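Local structure of transketolase (Campylobacter jejuni, 3L84) at residues Tyr81-Leu85 against Glu86-Asn90; Phe620-Ser623 against Lys624-Phe628. The protein is a transketolase-family, thiamine diphosphate-dependent type of enzyme, built from thiamine diphosphate-binding, pyrimidine-binding and C-terminal domains. One frame throughout, in Å; residues are numbered along the deposited sequence.

Contact 1 of 2, residues Tyr81-Leu85 against Glu86-Asn90; sequences YDLSL and EDLKN
S84 and D87 grip each other twice at the start of helix 85-88, and here the contact is tight. The backbone N of S84 gives a nearly straight bond to OD2 of D87 (2.9 Å, 176° at the hydrogen), reaching the carboxylate from its anti side and 34° out of its plane. In return the N of D87 donates to OG of S84 at 3.0 Å. That hydroxyl sits between the backbone N and the carbonyl carbon of its own residue (chi1 70°), which turns it over the open first turn of the helix. CD1 of L83 closes in on the same carboxylate, 3.7 Å from OD2 of D87. The reciprocal bonds make a capping box with S84 as N-cap, satisfying two amide groups at the helix start, and the carboxylate there would probably also suit the helix dipole. The helix proper follows with L88 N bonded to S84 O (3.1 Å) and K89 N to L85 O.

The leucines meet more lightly, in van der Waals touches: CD2 of L83 is 4.3 Å from CD2 of L88, and the side chains of L85 and L88 cross at about a right angle, CD1 to CD1 4.2 Å. L83 and L88 are buried and rest on Y73 of helix 69-79. Toward solvent, the extended K89 chain passes L85 with NZ 4.1 Å from CD2, and E86 is exposed.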
loop_
_atom_site.group_PDB
_atom_site.type_symbol
_atom_site.label_atom_id
_atom_site.label_comp_id
_atom_site.label_asym_id
_atom_site.label_seq_id
_atom_site.Cartn_x
_atom_site.Cartn_y
_atom_site.Cartn_z
ATOM N N TYR A 81 -31.531 -8.560 -14.718
ATOM C CA TYR A 81 -31.124 -7.256 -14.218
ATOM C C TYR A 81 -31.239 -6.236 -15.337
ATOM O O TYR A 81 -31.417 -6.578 -16.511
ATOM C CB TYR A 81 -29.703 -7.312 -13.695
ATOM C CG TYR A 81 -29.539 -8.033 -12.379
ATOM C CD1 TYR A 81 -29.521 -9.402 -12.315
ATOM C CD2 TYR A 81 -29.380 -7.334 -11.186
ATOM C CE1 TYR A 81 -29.333 -10.062 -11.098
ATOM C CE2 TYR A 81 -29.215 -7.986 -9.980
ATOM C CZ TYR A 81 -29.230 -9.324 -9.926
ATOM O OH TYR A 81 -29.036 -10.002 -8.733
ATOM N N ASP A 82 -31.086 -4.960 -14.984
ATOM C CA ASP A 82 -31.226 -3.871 -15.937
ATOM C C ASP A 82 -29.917 -3.693 -16.692
ATOM O O ASP A 82 -29.176 -2.715 -16.514
ATOM C CB ASP A 82 -31.609 -2.589 -15.184
ATOM C CG ASP A 82 -31.920 -1.440 -16.099
ATOM O OD1 ASP A 82 -32.250 -1.661 -17.291
ATOM O OD2 ASP A 82 -31.807 -0.312 -15.597
ATOM N N LEU A 83 -29.600 -4.664 -17.518
ATOM C CA LEU A 83 -28.397 -4.679 -18.359
ATOM C C LEU A 83 -28.841 -5.401 -19.606
ATOM O O LEU A 83 -29.318 -6.544 -19.493
ATOM C CB LEU A 83 -27.278 -5.425 -17.653
ATOM C CG LEU A 83 -25.881 -5.275 -18.176
ATOM C CD1 LEU A 83 -25.378 -3.811 -18.156
ATOM C CD2 LEU A 83 -24.846 -6.167 -17.453
ATOM N N SER A 84 -28.795 -4.717 -20.754
ATOM C CA SER A 84 -29.370 -5.217 -21.991
ATOM C C SER A 84 -28.363 -5.959 -22.858
ATOM O O SER A 84 -27.149 -5.901 -22.650
ATOM C CB SER A 84 -29.953 -4.065 -22.790
ATOM O OG SER A 84 -28.926 -3.250 -23.297
ATOM N N LEU A 85 -28.866 -6.627 -23.883
ATOM C CA LEU A 85 -28.008 -7.234 -24.877
ATOM C C LEU A 85 -27.152 -6.181 -25.578
ATOM O O LEU A 85 -25.959 -6.392 -25.792
ATOM C CB LEU A 85 -28.826 -8.040 -25.887
ATOM C CG LEU A 85 -28.020 -9.001 -26.769
ATOM C CD1 LEU A 85 -27.404 -10.145 -25.948
ATOM C CD2 LEU A 85 -28.931 -9.547 -27.883
ATOM N N GLU A 86 -27.724 -5.034 -25.901
ATOM C CA GLU A 86 -26.944 -3.960 -26.477
ATOM C C GLU A 86 -25.796 -3.533 -25.545
ATOM O O GLU A 86 -24.697 -3.237 -25.993
ATOM C CB GLU A 86 -27.811 -2.750 -26.819
ATOM C CG GLU A 86 -27.162 -1.810 -27.810
ATOM C CD GLU A 86 -26.875 -2.437 -29.197
ATOM O OE1 GLU A 86 -27.479 -3.467 -29.599
ATOM O OE2 GLU A 86 -26.004 -1.881 -29.886
ATOM N N ASP A 87 -26.068 -3.471 -24.246
ATOM C CA ASP A 87 -24.994 -3.143 -23.304
ATOM C C ASP A 87 -23.831 -4.154 -23.400
ATOM O O ASP A 87 -22.665 -3.784 -23.368
ATOM C CB ASP A 87 -25.530 -3.126 -21.865
ATOM C CG ASP A 87 -26.489 -1.996 -21.591
ATOM O OD1 ASP A 87 -26.344 -0.877 -22.173
ATOM O OD2 ASP A 87 -27.399 -2.195 -20.736
ATOM N N LEU A 88 -24.167 -5.426 -23.528
ATOM C CA LEU A 88 -23.123 -6.446 -23.697
ATOM C C LEU A 88 -22.307 -6.205 -24.973
ATOM O O LEU A 88 -21.102 -6.401 -24.979
ATOM C CB LEU A 88 -23.715 -7.864 -23.697
ATOM C CG LEU A 88 -24.597 -8.286 -22.507
ATOM C CD1 LEU A 88 -24.946 -9.774 -22.617
ATOM C CD2 LEU A 88 -23.885 -7.999 -21.183
ATOM N N LYS A 89 -22.976 -5.754 -26.029
ATOM C CA LYS A 89 -22.315 -5.406 -27.276
ATOM C C LYS A 89 -21.456 -4.149 -27.210
ATOM O O LYS A 89 -20.790 -3.819 -28.164
ATOM C CB LYS A 89 -23.370 -5.264 -28.387
ATOM C CG LYS A 89 -23.957 -6.589 -28.790
ATOM C CD LYS A 89 -25.126 -6.459 -29.771
ATOM C CE LYS A 89 -25.762 -7.841 -30.038
ATOM N NZ LYS A 89 -26.926 -7.800 -30.975
ATOM N N ASN A 90 -21.515 -3.440 -26.093
ATOM C CA ASN A 90 -20.752 -2.225 -25.827
ATOM C C ASN A 90 -19.658 -2.473 -24.774
ATOM O O ASN A 90 -19.113 -1.515 -24.203
ATOM C CB ASN A 90 -21.693 -1.118 -25.335
ATOM C CG ASN A 90 -22.664 -0.673 -26.399
ATOM O OD1 ASN A 90 -22.415 -0.870 -27.596
ATOM N ND2 ASN A 90 -23.769 -0.093 -25.984
#

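Contact 2 of 2, residues Phe620-Ser623 against Lys624-Phe628; sequences FSVS and KLVNF
The carbonyl O of S623 is gripped by two donors: the N of N627 at 3.0 Å, tilted 29° from the carbonyl plane, and a water at 2.9 Å. The same water gives a weak bond to OD1 of N627, so it bridges backbone and side chain on the exposed flank of the helix. With chi1 at -76°, the N627 amide is swung back beside this carbonyl, its CG 3.3 Å from S623 O.

Two residues earlier, OG of S621 accepts from the N of K624 at 3.1 Å. The aliphatic part of K624 lies against that hydroxyl, CG 3.4 Å from OG, before the chain runs on extended to bond its NZ to the carbonyl of E616. S621 O in turn takes the N of L625, nearly in line with the C=O bond.

On another flank V622 and V626 lie side by side and point the same way, CG1 of V622 4.0 Å from CG2 of V626. V626 N bonds to V622 O, and CG2 of V626 comes within 3.2 Å of that same V622 O. V622 and L625 also touch S543 of helix 537-549. Serine N-cap and successive i to i+4 bonds are those of a regular alpha-helix start, here in the last helix of the chain, packed on the C-terminal sheet.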
loop_
_atom_site.group_PDB
_atom_site.type_symbol
_atom_site.label_atom_id
_atom_site.label_comp_id
_atom_site.label_asym_id
_atom_site.label_seq_id
_atom_site.Cartn_x
_atom_site.Cartn_y
_atom_site.Cartn_z
ATOM N N PHE A 620 10.117 25.345 11.900
ATOM C CA PHE A 620 8.766 25.772 12.324
ATOM C C PHE A 620 8.825 26.559 13.600
ATOM O O PHE A 620 8.529 26.070 14.681
ATOM C CB PHE A 620 7.800 24.578 12.354
ATOM C CG PHE A 620 7.595 23.985 10.991
ATOM C CD1 PHE A 620 6.671 24.548 10.120
ATOM C CD2 PHE A 620 8.367 22.940 10.539
ATOM C CE1 PHE A 620 6.528 24.062 8.836
ATOM C CE2 PHE A 620 8.232 22.466 9.254
ATOM C CZ PHE A 620 7.313 23.034 8.386
ATOM N N SER A 621 9.312 27.790 13.452
ATOM C CA SER A 621 9.345 28.786 14.536
ATOM C C SER A 621 8.966 30.125 13.950
ATOM O O SER A 621 9.149 30.365 12.756
ATOM C CB SER A 621 10.727 28.898 15.188
ATOM O OG SER A 621 11.619 29.586 14.321
ATOM N N VAL A 622 8.487 31.014 14.803
ATOM C CA VAL A 622 8.121 32.346 14.350
ATOM C C VAL A 622 9.342 33.050 13.738
ATOM O O VAL A 622 9.265 33.669 12.665
ATOM C CB VAL A 622 7.508 33.179 15.503
ATOM C CG1 VAL A 622 7.362 34.682 15.107
ATOM C CG2 VAL A 622 6.176 32.572 15.880
ATOM N N SER A 623 10.478 33.025 14.417
ATOM C CA SER A 623 11.636 33.770 13.930
ATOM C C SER A 623 12.054 33.278 12.539
ATOM O O SER A 623 12.355 34.088 11.663
ATOM C CB SER A 623 12.807 33.658 14.901
ATOM O OG SER A 623 12.525 34.343 16.113
ATOM N N LYS A 624 12.070 31.963 12.342
ATOM C CA LYS A 624 12.522 31.430 11.055
ATOM C C LYS A 624 11.517 31.717 9.947
ATOM O O LYS A 624 11.885 32.023 8.814
ATOM C CB LYS A 624 12.831 29.948 11.145
ATOM C CG LYS A 624 14.065 29.657 11.998
ATOM C CD LYS A 624 14.333 28.194 12.118
ATOM C CE LYS A 624 15.634 27.838 12.822
ATOM N NZ LYS A 624 15.838 26.357 12.916
ATOM N N LEU A 625 10.221 31.583 10.258
ATOM C CA LEU A 625 9.223 31.834 9.247
ATOM C C LEU A 625 9.182 33.307 8.860
ATOM O O LEU A 625 9.126 33.645 7.692
ATOM C CB LEU A 625 7.843 31.324 9.690
ATOM C CG LEU A 625 6.711 31.613 8.726
ATOM C CD1 LEU A 625 6.957 31.025 7.341
ATOM C CD2 LEU A 625 5.386 31.061 9.296
ATOM N N VAL A 626 9.257 34.184 9.840
ATOM C CA VAL A 626 9.314 35.614 9.533
ATOM C C VAL A 626 10.537 35.976 8.699
ATOM O O VAL A 626 10.437 36.746 7.763
ATOM C CB VAL A 626 9.269 36.440 10.817
ATOM C CG1 VAL A 626 9.658 37.930 10.569
ATOM C CG2 VAL A 626 7.888 36.348 11.472
ATOM N N ASN A 627 11.688 35.411 9.033
ATOM C CA ASN A 627 12.893 35.633 8.210
ATOM C C ASN A 627 12.722 35.169 6.772
ATOM O O ASN A 627 13.154 35.859 5.844
ATOM C CB ASN A 627 14.123 35.023 8.889
ATOM C CG ASN A 627 14.603 35.856 10.045
ATOM O OD1 ASN A 627 14.243 37.030 10.187
ATOM N ND2 ASN A 627 15.414 35.243 10.905
ATOM N N PHE A 628 12.070 34.024 6.579
ATOM C CA PHE A 628 11.769 33.523 5.257
ATOM C C PHE A 628 10.830 34.483 4.495
ATOM O O PHE A 628 11.078 34.827 3.328
ATOM C CB PHE A 628 11.140 32.143 5.403
ATOM C CG PHE A 628 10.698 31.530 4.104
ATOM C CD1 PHE A 628 11.596 30.830 3.290
ATOM C CD2 PHE A 628 9.388 31.639 3.691
ATOM C CE1 PHE A 628 11.180 30.271 2.095
ATOM C CE2 PHE A 628 8.956 31.049 2.515
ATOM C CZ PHE A 628 9.848 30.369 1.698
HETATM O O HOH W 1 12.858 36.758 12.656
#

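Overall arrangement
Both contacts are helix starts with a serine N-cap, S84 in contact 1 and S621 in contact 2, but only contact 1 has the return bond that completes a capping box. They lie on opposite sides of the chain's centre, 62 Å apart between centres and about 49 Å between nearest atoms, and do not touch. Contact 1, about 26 Å from that centre, belongs to the thiamine diphosphate binding region and packs against helix 69-79. Contact 2, about 41 Å out, lies near the C-terminus, packed against helix 537-549 and strands 580-584 and 598-600. Neither is touched by the second chain of the assembly.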